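Local coordinates for protein proteophosphoglycan (Silicibacter pomeroyi DSS-3, PDB 2RE3) that is of unknown function but belongs to the DUF1285 family, which has a fold of repeated structural motifs and is possibly involved in signal transduction, at residues Ser18-Ser24 / Leu66-Ile70; Trp33-Gly39 / Val81-Val87; Asp93-Ala98 / Tyr144-Arg148; Gly107-Leu112 / Leu176-Gly180. All coordinates share one frame; numbering follows the deposited sequence.

Contact 1 (Ser18-Ser24 / Leu66-Ile70); sequences SARAIKS and LFSSI
I22 faces L66 and F67 with CG2 set anti to its backbone N and CG1 beside that N (chi1 -49°), a setting that sends its two branches to different partners. CG2 rests against CD1 of L66 at 4.1 Å. The longer branch carries on past CG1 to CD1, which meets the ring of F67 obliquely, 3.6 Å from F67 CE1, the two side chains crossing at about a right angle. That same I22 methyl reaches I70 CD1 at 3.9 Å. L66 runs alongside I22 in the opposite sense. Its CG lies anti to the backbone N (chi1 -166°), which carries CD2 up to the helix residue A19, 4.1 Å from A19 CB. A19 CB meets the F67 ring near CZ at 3.9 Å, while S18 CB sits at the edge of that ring, close to its plane.

This is a mainly apolar joint between the end of helix 15-21 and the end of helix 61-68, and one conformer of S24 places OG 3.3 Å from L66 CD1. I22 is the first residue to leave helical geometry, so the joint is filled by the chain as it leaves the first helix. No hydrogen bond crosses the interface. The hydroxyl of S69 instead turns back on its own segment, S69 OG donating to L66 O at 2.6 Å in the carbonyl plane and on a lone pair; S18 OG bonds to G14 O, just ahead of helix 15-21. Beneath the joint lies the first six-stranded sheet: F67 packs on W51 and L80, and I70 on L80. A bound glycerol, probably from crystallisation, sits near I22.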
loop_
_atom_site.group_PDB
_atom_site.type_symbol
_atom_site.label_atom_id
_atom_site.label_comp_id
_atom_site.label_asym_id
_atom_site.label_seq_id
_atom_site.Cartn_x
_atom_site.Cartn_y
_atom_site.Cartn_z
ATOM N N SER A 18 -11.861 16.376 12.421
ATOM C CA SER A 18 -10.677 15.597 12.708
ATOM C C SER A 18 -9.550 15.944 11.776
ATOM O O SER A 18 -8.410 16.043 12.212
ATOM C CB SER A 18 -10.983 14.116 12.600
ATOM O OG SER A 18 -11.949 13.780 13.556
ATOM N N ALA A 19 -9.879 16.120 10.496
ATOM C CA ALA A 19 -8.904 16.542 9.488
ATOM C C ALA A 19 -8.290 17.941 9.801
ATOM O O ALA A 19 -7.129 18.206 9.489
ATOM C CB ALA A 19 -9.547 16.524 8.094
ATOM N N ARG A 20 -9.077 18.819 10.410
ATOM C CA ARG A 20 -8.600 20.126 10.785
ATOM C C ARG A 20 -7.645 20.044 11.979
ATOM O O ARG A 20 -6.731 20.846 12.095
ATOM C CB ARG A 20 -9.780 21.068 11.064
ATOM C CG ARG A 20 -10.482 21.578 9.785
ATOM C CD ARG A 20 -11.478 22.702 10.065
ATOM N NE ARG A 20 -12.615 22.340 10.934
ATOM C CZ ARG A 20 -13.788 21.845 10.513
ATOM N NH1 ARG A 20 -14.018 21.646 9.218
ATOM N NH2 ARG A 20 -14.756 21.572 11.398
ATOM N N ALA A 21 -7.837 19.053 12.846
ATOM C CA ALA A 21 -6.930 18.830 13.996
ATOM C C ALA A 21 -5.561 18.261 13.583
ATOM O O ALA A 21 -4.582 18.461 14.287
ATOM C CB ALA A 21 -7.583 17.928 15.010
ATOM N N ILE A 22 -5.490 17.553 12.459
ATOM C CA ILE A 22 -4.221 17.008 11.982
ATOM C C ILE A 22 -3.440 18.054 11.180
ATOM O O ILE A 22 -4.006 18.861 10.445
ATOM C CB ILE A 22 -4.407 15.793 11.031
ATOM C CG1 ILE A 22 -5.365 14.757 11.596
ATOM C CG2 ILE A 22 -3.064 15.091 10.756
ATOM C CD1 ILE A 22 -5.890 13.847 10.551
ATOM N N LYS A 23 -2.129 18.078 11.338
ATOM C CA LYS A 23 -1.265 18.715 10.337
ATOM C C LYS A 23 -0.135 17.741 10.059
ATOM O O LYS A 23 0.343 17.038 10.952
ATOM C CB LYS A 23 -0.729 20.091 10.786
ATOM C CG LYS A 23 -1.792 21.214 10.907
ATOM C CD LYS A 23 -2.247 21.737 9.555
ATOM C CE LYS A 23 -3.364 22.756 9.719
ATOM N NZ LYS A 23 -4.626 22.139 10.165
ATOM N N SER A 24 0.251 17.661 8.801
ATOM C CA SER A 24 1.286 16.753 8.419
ATOM C C SER A 24 2.082 17.377 7.308
ATOM O O SER A 24 1.517 17.923 6.365
ATOM C CB SER A 24 0.683 15.456 7.918
ATOM O OG SER A 24 0.121 15.642 6.635
ATOM N N LEU A 66 -3.755 13.307 3.975
ATOM C CA LEU A 66 -3.629 13.725 5.353
ATOM C C LEU A 66 -3.915 12.557 6.297
ATOM O O LEU A 66 -3.091 12.241 7.158
ATOM C CB LEU A 66 -4.586 14.908 5.616
ATOM C CG LEU A 66 -4.411 15.727 6.891
ATOM C CD1 LEU A 66 -3.057 16.448 6.848
ATOM C CD2 LEU A 66 -5.571 16.757 7.084
ATOM N N PHE A 67 -5.051 11.879 6.121
ATOM C CA PHE A 67 -5.358 10.750 6.989
ATOM C C PHE A 67 -4.383 9.612 6.739
ATOM O O PHE A 67 -4.085 8.857 7.640
ATOM C CB PHE A 67 -6.794 10.236 6.798
ATOM C CG PHE A 67 -7.836 11.084 7.431
ATOM C CD1 PHE A 67 -7.824 11.327 8.786
ATOM C CD2 PHE A 67 -8.864 11.621 6.679
ATOM C CE1 PHE A 67 -8.798 12.108 9.372
ATOM C CE2 PHE A 67 -9.837 12.396 7.265
ATOM C CZ PHE A 67 -9.790 12.634 8.619
ATOM N N SER A 68 -3.922 9.465 5.505
ATOM C CA SER A 68 -3.028 8.365 5.158
ATOM C C SER A 68 -1.695 8.545 5.859
ATOM O O SER A 68 -1.027 7.563 6.143
ATOM C CB SER A 68 -2.799 8.279 3.639
ATOM O OG SER A 68 -3.932 7.714 2.983
ATOM N N SER A 69 -1.307 9.800 6.120
ATOM C CA SER A 69 -0.066 10.073 6.836
ATOM C C SER A 69 -0.064 9.484 8.267
ATOM O O SER A 69 1.010 9.288 8.837
ATOM C CB SER A 69 0.245 11.573 6.884
ATOM O OG SER A 69 -0.561 12.304 7.821
ATOM N N ILE A 70 -1.241 9.207 8.834
ATOM C CA ILE A 70 -1.275 8.706 10.222
ATOM C C ILE A 70 -1.768 7.255 10.314
ATOM O O ILE A 70 -2.243 6.803 11.358
ATOM C CB ILE A 70 -2.064 9.654 11.170
ATOM C CG1 ILE A 70 -3.505 9.899 10.661
ATOM C CG2 ILE A 70 -1.247 10.943 11.365
ATOM C CD1 ILE A 70 -4.467 10.449 11.720
#

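Contact 2 (Trp33-Gly39 / Val81-Val87); sequences WNPPFNG and VTPVEKV
P83 lays its pyrrolidine over the indole of W33 almost dead centre: P83 CD stands 3.8 Å from the centroid of the six-membered ring, only 4° off its normal, a CH-pi contact. The two side chains lie side by side and point the same way. At the indole edge, near its plane, is V81 O, 3.6 Å from W33 CZ3. A second proline, P35, fits into the turn across from it: its CG is 3.3 Å from T82 O and close to E85 O, while its CD touches V81 CG1, the two side chains crossing at about a right angle. Within the turn T82 N donates to E85 O and, as an ST motif, E85 N to T82 OG1. The one hydrogen bond between the segments is N38 N to K86 O at 2.8 Å. K86, bent at chi3, stretches past F37; its NZ forms a salt bridge with E74 and makes a cation-pi contact with Y79, and a water that donates to P35 O is held weakly by K86 NZ. The loosely bonded start of strand 37-45 lies beside strand 86-91, its parallel neighbour in the first mixed sheet, with strand 77-81 flanking 86-91 beyond and L80 packing against V87.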
loop_
_atom_site.group_PDB
_atom_site.type_symbol
_atom_site.label_atom_id
_atom_site.label_comp_id
_atom_site.label_asym_id
_atom_site.label_seq_id
_atom_site.Cartn_x
_atom_site.Cartn_y
_atom_site.Cartn_z
ATOM N N TRP A 33 3.917 6.397 19.072
ATOM C CA TRP A 33 2.703 6.735 19.794
ATOM C C TRP A 33 1.870 5.520 20.169
ATOM O O TRP A 33 1.655 4.626 19.353
ATOM C CB TRP A 33 1.866 7.699 18.958
ATOM C CG TRP A 33 2.618 8.907 18.517
ATOM C CD1 TRP A 33 3.641 9.525 19.186
ATOM C CD2 TRP A 33 2.430 9.645 17.301
ATOM N NE1 TRP A 33 4.097 10.604 18.464
ATOM C CE2 TRP A 33 3.371 10.701 17.304
ATOM C CE3 TRP A 33 1.558 9.525 16.223
ATOM C CZ2 TRP A 33 3.467 11.624 16.254
ATOM C CZ3 TRP A 33 1.636 10.446 15.204
ATOM C CH2 TRP A 33 2.583 11.487 15.225
ATOM N N ASN A 34 1.402 5.496 21.414
ATOM C CA ASN A 34 0.516 4.425 21.890
ATOM C C ASN A 34 -0.596 4.983 22.740
ATOM O O ASN A 34 -0.704 4.685 23.934
ATOM C CB ASN A 34 1.319 3.366 22.623
ATOM C CG ASN A 34 2.216 2.619 21.692
ATOM O OD1 ASN A 34 3.434 2.776 21.725
ATOM N ND2 ASN A 34 1.615 1.849 20.803
ATOM N N PRO A 35 -1.435 5.806 22.112
ATOM C CA PRO A 35 -2.570 6.398 22.786
ATOM C C PRO A 35 -3.643 5.350 23.029
ATOM O O PRO A 35 -3.614 4.289 22.422
ATOM C CB PRO A 35 -3.058 7.429 21.788
ATOM C CG PRO A 35 -2.711 6.802 20.455
ATOM C CD PRO A 35 -1.363 6.229 20.702
ATOM N N PRO A 36 -4.596 5.644 23.906
ATOM C CA PRO A 36 -5.592 4.604 24.150
ATOM C C PRO A 36 -6.548 4.560 22.969
ATOM O O PRO A 36 -6.728 5.558 22.289
ATOM C CB PRO A 36 -6.272 5.055 25.446
ATOM C CG PRO A 36 -6.060 6.540 25.495
ATOM C CD PRO A 36 -4.871 6.889 24.654
ATOM N N PHE A 37 -7.096 3.385 22.714
ATOM C CA PHE A 37 -7.998 3.125 21.597
ATOM C C PHE A 37 -9.329 3.830 21.799
ATOM O O PHE A 37 -10.023 3.536 22.751
ATOM C CB PHE A 37 -8.211 1.615 21.564
ATOM C CG PHE A 37 -9.188 1.137 20.535
ATOM C CD1 PHE A 37 -8.969 1.360 19.170
ATOM C CD2 PHE A 37 -10.294 0.394 20.914
ATOM C CE1 PHE A 37 -9.858 0.888 18.226
ATOM C CE2 PHE A 37 -11.180 -0.088 19.969
ATOM C CZ PHE A 37 -10.972 0.156 18.632
ATOM N N ASN A 38 -9.708 4.749 20.926
ATOM C CA ASN A 38 -11.034 5.382 21.051
ATOM C C ASN A 38 -12.164 4.819 20.196
ATOM O O ASN A 38 -13.173 5.480 20.016
ATOM C CB ASN A 38 -10.940 6.875 20.755
ATOM C CG ASN A 38 -9.918 7.556 21.606
ATOM O OD1 ASN A 38 -8.709 7.379 21.406
ATOM N ND2 ASN A 38 -10.384 8.339 22.574
ATOM N N GLY A 39 -12.019 3.619 19.665
ATOM C CA GLY A 39 -13.105 3.006 18.901
ATOM C C GLY A 39 -12.818 2.939 17.413
ATOM O O GLY A 39 -11.825 3.493 16.908
ATOM N N VAL A 81 -3.617 7.073 13.918
ATOM C CA VAL A 81 -3.018 7.296 15.220
ATOM C C VAL A 81 -2.338 8.650 15.267
ATOM O O VAL A 81 -1.543 8.980 14.409
ATOM C CB VAL A 81 -1.997 6.195 15.504
ATOM C CG1 VAL A 81 -1.343 6.368 16.887
ATOM C CG2 VAL A 81 -2.689 4.833 15.378
ATOM N N THR A 82 -2.682 9.426 16.282
ATOM C CA THR A 82 -1.983 10.643 16.638
ATOM C C THR A 82 -1.391 10.388 18.038
ATOM O O THR A 82 -1.653 9.354 18.639
ATOM C CB THR A 82 -2.971 11.830 16.718
ATOM O OG1 THR A 82 -3.937 11.550 17.739
ATOM C CG2 THR A 82 -3.676 12.076 15.394
ATOM N N PRO A 83 -0.626 11.342 18.573
ATOM C CA PRO A 83 -0.127 11.186 19.951
ATOM C C PRO A 83 -1.217 11.055 21.022
ATOM O O PRO A 83 -0.937 10.531 22.102
ATOM C CB PRO A 83 0.663 12.482 20.204
ATOM C CG PRO A 83 0.986 13.019 18.855
ATOM C CD PRO A 83 -0.170 12.600 17.956
ATOM N N VAL A 84 -2.432 11.517 20.750
ATOM C CA VAL A 84 -3.469 11.491 21.775
ATOM C C VAL A 84 -4.600 10.503 21.513
ATOM O O VAL A 84 -5.263 10.054 22.469
ATOM C CB VAL A 84 -4.015 12.925 22.093
ATOM C CG1 VAL A 84 -2.914 13.723 22.770
ATOM C CG2 VAL A 84 -4.535 13.648 20.834
ATOM N N GLU A 85 -4.777 10.112 20.258
ATOM C CA GLU A 85 -5.925 9.314 19.858
ATOM C C GLU A 85 -5.552 8.221 18.862
ATOM O O GLU A 85 -4.689 8.424 18.031
ATOM C CB GLU A 85 -6.958 10.238 19.221
ATOM C CG GLU A 85 -8.242 9.536 18.850
ATOM C CD GLU A 85 -9.429 10.484 18.643
ATOM O OE1 GLU A 85 -9.286 11.511 17.927
ATOM O OE2 GLU A 85 -10.520 10.177 19.184
ATOM N N LYS A 86 -6.228 7.076 18.955
ATOM C CA LYS A 86 -6.130 5.981 17.991
ATOM C C LYS A 86 -7.526 5.455 17.621
ATOM O O LYS A 86 -8.268 5.013 18.511
ATOM C CB LYS A 86 -5.323 4.831 18.588
ATOM C CG LYS A 86 -5.624 3.458 18.005
ATOM C CD LYS A 86 -4.489 2.427 18.192
ATOM C CE LYS A 86 -4.616 1.619 19.490
ATOM N NZ LYS A 86 -3.713 0.401 19.487
ATOM N N VAL A 87 -7.863 5.452 16.325
ATOM C CA VAL A 87 -9.112 4.897 15.872
ATOM C C VAL A 87 -8.914 3.809 14.838
ATOM O O VAL A 87 -8.018 3.872 13.987
ATOM C CB VAL A 87 -10.027 5.979 15.304
ATOM C CG1 VAL A 87 -10.481 6.909 16.413
ATOM C CG2 VAL A 87 -9.349 6.749 14.178
HETATM O O HOH W 1 -2.102 2.474 21.059
#

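Contact 3 (Asp93-Ala98 / Tyr144-Arg148); sequences DAPFVA and YVHVR
D93 and Y144 meet through a short hydrogen bond, Y144 OH donating to D93 OD1 at 2.6 Å. D93 holds its CG anti to the backbone N (chi1 -165°), which swings the carboxylate out to the phenol; the acceptor uses its syn lone pair, on the side of the other oxygen. Carboxylate and ring planes stand 81° apart, and D93 CG lies at the ring edge, in plane. The second oxygen, OD2, is taken by a salt bridge to R47, so the group is gripped from two partners and its rotation should be well fixed. A94 CB also comes in at the Y144 edge, 3.9 Å from CE2, and R131 makes a cation-pi contact with the same ring.

F96 is the second meeting point, with one apolar and one charged partner. CG2 of V147 approaches the F96 ring obliquely, 4.1 Å from F96 CD2, the two side chains crossing at about a right angle. R148 puts CG between its backbone N and carbonyl carbon and then extends to NE, bringing NH2 to the edge of the F96 ring, 3.9 Å from CZ; its charge is paired through NH1 with D120. P95 CB lies over one face of F96, toward the rim. A98 CB and V145 CG1 approach more loosely, at 4.5 Å.

Strands 96-104 and 144-148 are not sheet neighbours: 151-155 runs between them, with V147 and R148 together opposite L151 in a classic beta bulge. The segments of the two strands run at 114° to each other, 8.1 Å apart at closest, and their side chains meet over strand 151-155 of a six-stranded mixed sheet, whose 3-2-1-6-5-4 order repeats that of the first sheet, in keeping with a fold of repeated motifs.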
loop_
_atom_site.group_PDB
_atom_site.type_symbol
_atom_site.label_atom_id
_atom_site.label_comp_id
_atom_site.label_asym_id
_atom_site.label_seq_id
_atom_site.Cartn_x
_atom_site.Cartn_y
_atom_site.Cartn_z
ATOM N N ASP A 93 -8.388 -4.516 1.364
ATOM C CA ASP A 93 -7.223 -5.235 0.890
ATOM C C ASP A 93 -5.931 -4.559 1.399
ATOM O O ASP A 93 -5.502 -4.841 2.506
ATOM C CB ASP A 93 -7.285 -5.334 -0.637
ATOM C CG ASP A 93 -6.321 -6.349 -1.199
ATOM O OD1 ASP A 93 -5.565 -6.951 -0.430
ATOM O OD2 ASP A 93 -6.331 -6.561 -2.423
ATOM N N ALA A 94 -5.318 -3.667 0.623
ATOM C CA ALA A 94 -4.127 -2.979 1.083
ATOM C C ALA A 94 -4.523 -1.542 1.358
ATOM O O ALA A 94 -5.492 -1.048 0.784
ATOM C CB ALA A 94 -3.024 -3.061 0.056
ATOM N N PRO A 95 -3.811 -0.873 2.278
ATOM C CA PRO A 95 -4.079 0.539 2.533
ATOM C C PRO A 95 -3.750 1.455 1.350
ATOM O O PRO A 95 -4.233 2.606 1.295
ATOM C CB PRO A 95 -3.185 0.855 3.731
ATOM C CG PRO A 95 -2.125 -0.232 3.755
ATOM C CD PRO A 95 -2.767 -1.417 3.175
ATOM N N PHE A 96 -2.937 0.959 0.415
ATOM C CA PHE A 96 -2.543 1.775 -0.747
ATOM C C PHE A 96 -2.652 1.035 -2.065
ATOM O O PHE A 96 -2.656 -0.192 -2.104
ATOM C CB PHE A 96 -1.117 2.257 -0.592
ATOM C CG PHE A 96 -0.864 3.056 0.659
ATOM C CD1 PHE A 96 -1.445 4.294 0.835
ATOM C CD2 PHE A 96 0.018 2.592 1.616
ATOM C CE1 PHE A 96 -1.180 5.036 1.954
ATOM C CE2 PHE A 96 0.294 3.334 2.751
ATOM C CZ PHE A 96 -0.315 4.566 2.919
ATOM N N VAL A 97 -2.765 1.796 -3.136
ATOM C CA VAL A 97 -2.641 1.274 -4.462
ATOM C C VAL A 97 -1.414 1.919 -5.102
ATOM O O VAL A 97 -1.285 3.131 -5.072
ATOM C CB VAL A 97 -3.880 1.584 -5.319
ATOM C CG1 VAL A 97 -3.565 1.366 -6.792
ATOM C CG2 VAL A 97 -5.085 0.719 -4.870
ATOM N N ALA A 98 -0.529 1.099 -5.668
ATOM C CA ALA A 98 0.597 1.565 -6.485
ATOM C C ALA A 98 0.079 1.902 -7.877
ATOM O O ALA A 98 -0.413 1.015 -8.583
ATOM C CB ALA A 98 1.701 0.475 -6.585
ATOM N N TYR A 144 1.718 -7.208 -4.322
ATOM C CA TYR A 144 1.851 -6.011 -3.507
ATOM C C TYR A 144 3.291 -5.564 -3.429
ATOM O O TYR A 144 4.193 -6.340 -3.744
ATOM C CB TYR A 144 1.371 -6.310 -2.110
ATOM C CG TYR A 144 -0.046 -6.846 -2.045
ATOM C CD1 TYR A 144 -0.312 -8.179 -2.298
ATOM C CD2 TYR A 144 -1.125 -6.019 -1.697
ATOM C CE1 TYR A 144 -1.597 -8.702 -2.202
ATOM C CE2 TYR A 144 -2.429 -6.534 -1.594
ATOM C CZ TYR A 144 -2.642 -7.891 -1.853
ATOM O OH TYR A 144 -3.882 -8.442 -1.781
ATOM N N VAL A 145 3.502 -4.315 -3.011
ATOM C CA VAL A 145 4.829 -3.822 -2.619
ATOM C C VAL A 145 4.739 -3.058 -1.292
ATOM O O VAL A 145 3.789 -2.322 -1.031
ATOM C CB VAL A 145 5.483 -2.944 -3.702
ATOM C CG1 VAL A 145 4.638 -1.720 -4.050
ATOM C CG2 VAL A 145 6.848 -2.480 -3.247
ATOM N N HIS A 146 5.718 -3.288 -0.433
ATOM C CA HIS A 146 5.778 -2.631 0.863
ATOM C C HIS A 146 6.168 -1.173 0.668
ATOM O O HIS A 146 7.072 -0.854 -0.125
ATOM C CB HIS A 146 6.807 -3.351 1.731
ATOM C CG HIS A 146 7.014 -2.770 3.098
ATOM N ND1 HIS A 146 8.020 -1.874 3.368
ATOM C CD2 HIS A 146 6.411 -3.026 4.284
ATOM C CE1 HIS A 146 8.006 -1.572 4.658
ATOM N NE2 HIS A 146 7.042 -2.258 5.239
ATOM N N VAL A 147 5.458 -0.294 1.357
ATOM C CA VAL A 147 5.725 1.149 1.314
ATOM C C VAL A 147 6.384 1.565 2.620
ATOM O O VAL A 147 7.460 2.140 2.603
ATOM C CB VAL A 147 4.420 1.946 1.154
ATOM C CG1 VAL A 147 4.714 3.458 1.104
ATOM C CG2 VAL A 147 3.628 1.404 -0.048
ATOM N N ARG A 148 5.737 1.288 3.757
ATOM C CA ARG A 148 6.367 1.577 5.036
ATOM C C ARG A 148 5.669 0.873 6.177
ATOM O O ARG A 148 4.449 0.681 6.157
ATOM C CB ARG A 148 6.399 3.096 5.330
ATOM C CG ARG A 148 5.028 3.763 5.490
ATOM C CD ARG A 148 5.136 5.207 6.049
ATOM N NE ARG A 148 3.784 5.753 6.231
ATOM C CZ ARG A 148 3.032 6.232 5.242
ATOM N NH1 ARG A 148 3.515 6.304 4.010
ATOM N NH2 ARG A 148 1.797 6.675 5.482
#

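Contact 4 (Gly107-Leu112 / Leu176-Gly180); sequences GRKQVL and LWSSG
The indole of W177 carries R108 on one face: R108 CG makes a CH-pi contact 3.6 Å from the centroid of the five-membered ring, displaced toward the rim. At the ring edge, in plane, lies the carbonyl carbon of G180. The arginine chain runs extended from CG to NE across the indole, and its guanidinium ends tilted 75° from the ring plane. Both groups are tied to E170, whose OE2 takes R108 NE in a salt bridge and W177 NE1 in a hydrogen bond, pinning the arginine above the ring. F182 meets the indole too, the ring planes well inclined to each other.

In the amide of Q110, the other flat group, NE2 donates to W177 O at 2.8 Å, the acceptor in the amide plane and the donor on a lone pair of the carbonyl; the same nitrogen also bonds L166 O.

The contact brings strand 111-116 of the second mixed sheet onto the three-stranded antiparallel sheet, at the hairpin that joins 173-178 to 181-185. S179 and G180, both at positive phi, form its type I' turn. S179 N donates to Q110 O at 3.0 Å, and a water accepts from G180 N and donates to both R108 O and Q110 O. L112 N donates to S178 OG at 2.9 Å and 167°. That hydroxyl lies anti to its backbone N (chi1 -174°), pointing it at L112 N, and also bonds A124 O, a partner it shares with S179 OG. L112 CD1 meets L176 CD1 at 4.0 Å, the two leucines crossing at about a right angle, with L163 packed against both.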
loop_
_atom_site.group_PDB
_atom_site.type_symbol
_atom_site.label_atom_id
_atom_site.label_comp_id
_atom_site.label_asym_id
_atom_site.label_seq_id
_atom_site.Cartn_x
_atom_site.Cartn_y
_atom_site.Cartn_z
ATOM N N GLY A 107 18.573 -5.392 -16.468
ATOM C CA GLY A 107 18.641 -6.802 -16.124
ATOM C C GLY A 107 18.523 -7.095 -14.634
ATOM O O GLY A 107 17.511 -6.779 -13.998
ATOM N N ARG A 108 19.555 -7.719 -14.079
ATOM C CA ARG A 108 19.568 -8.110 -12.672
ATOM C C ARG A 108 19.989 -6.970 -11.766
ATOM O O ARG A 108 19.790 -7.051 -10.572
ATOM C CB ARG A 108 20.438 -9.355 -12.452
ATOM C CG ARG A 108 19.781 -10.621 -13.008
ATOM C CD ARG A 108 20.769 -11.731 -13.138
ATOM N NE ARG A 108 20.199 -13.064 -13.318
ATOM C CZ ARG A 108 20.860 -14.063 -13.926
ATOM N NH1 ARG A 108 22.081 -13.861 -14.425
ATOM N NH2 ARG A 108 20.307 -15.272 -14.057
ATOM N N LYS A 109 20.508 -5.896 -12.343
ATOM C CA LYS A 109 20.875 -4.704 -11.585
ATOM C C LYS A 109 19.715 -3.688 -11.513
ATOM O O LYS A 109 19.868 -2.616 -10.919
ATOM C CB LYS A 109 22.159 -4.073 -12.186
ATOM C CG LYS A 109 23.454 -4.913 -11.970
ATOM C CD LYS A 109 24.547 -4.632 -13.016
ATOM N N GLN A 110 18.546 -4.029 -12.068
ATOM C CA GLN A 110 17.447 -3.034 -12.226
ATOM C C GLN A 110 16.827 -2.627 -10.885
ATOM O O GLN A 110 16.840 -3.392 -9.945
ATOM C CB GLN A 110 16.372 -3.515 -13.220
ATOM C CG GLN A 110 15.081 -4.008 -12.618
ATOM C CD GLN A 110 14.124 -4.712 -13.613
ATOM O OE1 GLN A 110 14.024 -4.356 -14.799
ATOM N NE2 GLN A 110 13.399 -5.704 -13.105
ATOM N N VAL A 111 16.330 -1.399 -10.810
ATOM C CA VAL A 111 15.658 -0.882 -9.620
ATOM C C VAL A 111 14.253 -0.368 -9.990
ATOM O O VAL A 111 14.061 0.401 -10.945
ATOM C CB VAL A 111 16.476 0.263 -8.945
ATOM C CG1 VAL A 111 15.787 0.729 -7.656
ATOM C CG2 VAL A 111 17.900 -0.195 -8.658
ATOM N N LEU A 112 13.272 -0.813 -9.232
ATOM C CA LEU A 112 11.874 -0.456 -9.478
ATOM C C LEU A 112 11.404 0.501 -8.386
ATOM O O LEU A 112 11.368 0.134 -7.212
ATOM C CB LEU A 112 10.978 -1.709 -9.505
ATOM C CG LEU A 112 11.295 -2.831 -10.501
ATOM C CD1 LEU A 112 10.345 -4.048 -10.308
ATOM C CD2 LEU A 112 11.188 -2.316 -11.899
ATOM N N LEU A 176 10.536 -10.501 -10.418
ATOM C CA LEU A 176 11.120 -9.161 -10.632
ATOM C C LEU A 176 12.402 -8.974 -9.837
ATOM O O LEU A 176 12.447 -9.293 -8.660
ATOM C CB LEU A 176 10.091 -8.071 -10.284
ATOM C CG LEU A 176 8.892 -8.022 -11.252
ATOM C CD1 LEU A 176 7.820 -7.156 -10.703
ATOM C CD2 LEU A 176 9.322 -7.532 -12.597
ATOM N N TRP A 177 13.459 -8.537 -10.523
ATOM C CA TRP A 177 14.668 -8.079 -9.877
ATOM C C TRP A 177 14.486 -6.626 -9.530
ATOM O O TRP A 177 14.109 -5.846 -10.389
ATOM C CB TRP A 177 15.859 -8.198 -10.811
ATOM C CG TRP A 177 16.402 -9.586 -10.913
ATOM C CD1 TRP A 177 16.118 -10.503 -11.878
ATOM C CD2 TRP A 177 17.305 -10.214 -10.012
ATOM N NE1 TRP A 177 16.789 -11.666 -11.637
ATOM C CE2 TRP A 177 17.525 -11.524 -10.490
ATOM C CE3 TRP A 177 17.956 -9.798 -8.844
ATOM C CZ2 TRP A 177 18.394 -12.427 -9.856
ATOM C CZ3 TRP A 177 18.828 -10.697 -8.206
ATOM C CH2 TRP A 177 19.035 -11.998 -8.719
ATOM N N SER A 178 14.716 -6.258 -8.272
ATOM C CA SER A 178 14.855 -4.844 -7.909
ATOM C C SER A 178 15.912 -4.681 -6.848
ATOM O O SER A 178 15.959 -5.465 -5.914
ATOM C CB SER A 178 13.536 -4.267 -7.414
ATOM O OG SER A 178 13.656 -2.869 -7.197
ATOM N N SER A 179 16.760 -3.670 -6.986
ATOM C CA SER A 179 17.769 -3.337 -5.950
ATOM C C SER A 179 18.640 -4.521 -5.572
ATOM O O SER A 179 18.990 -4.657 -4.411
ATOM C CB SER A 179 17.130 -2.803 -4.650
ATOM O OG SER A 179 16.332 -1.664 -4.876
ATOM N N GLY A 180 18.953 -5.399 -6.522
ATOM C CA GLY A 180 19.779 -6.575 -6.224
ATOM C C GLY A 180 19.103 -7.785 -5.605
ATOM O O GLY A 180 19.785 -8.757 -5.288
HETATM O O HOH W 2 17.885 -5.552 -9.198
#

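Overall arrangement
Contact 3 is the central one, its centre about 1 Å from that of the chain, and with contact 1 it is largely buried; contact 2 is at the surface and contact 4 partly so. Contacts 1 and 2 serve the first six-stranded sheet and touch through I70 and V81. Contacts 3 and 4 share the second sheet, contact 4 also reaching the three-stranded one, and S68 of contact 1 touches F96 and R148 of contact 3. Contact 1 has no hydrogen bond between its segments and is mostly apolar; contact 3 adds one acid-phenol bond. Contacts 2 and 4 each set a CH-pi contact on a tryptophan and a water; contact 2 adds one backbone bond, contact 4 mostly bonds from side chain to backbone.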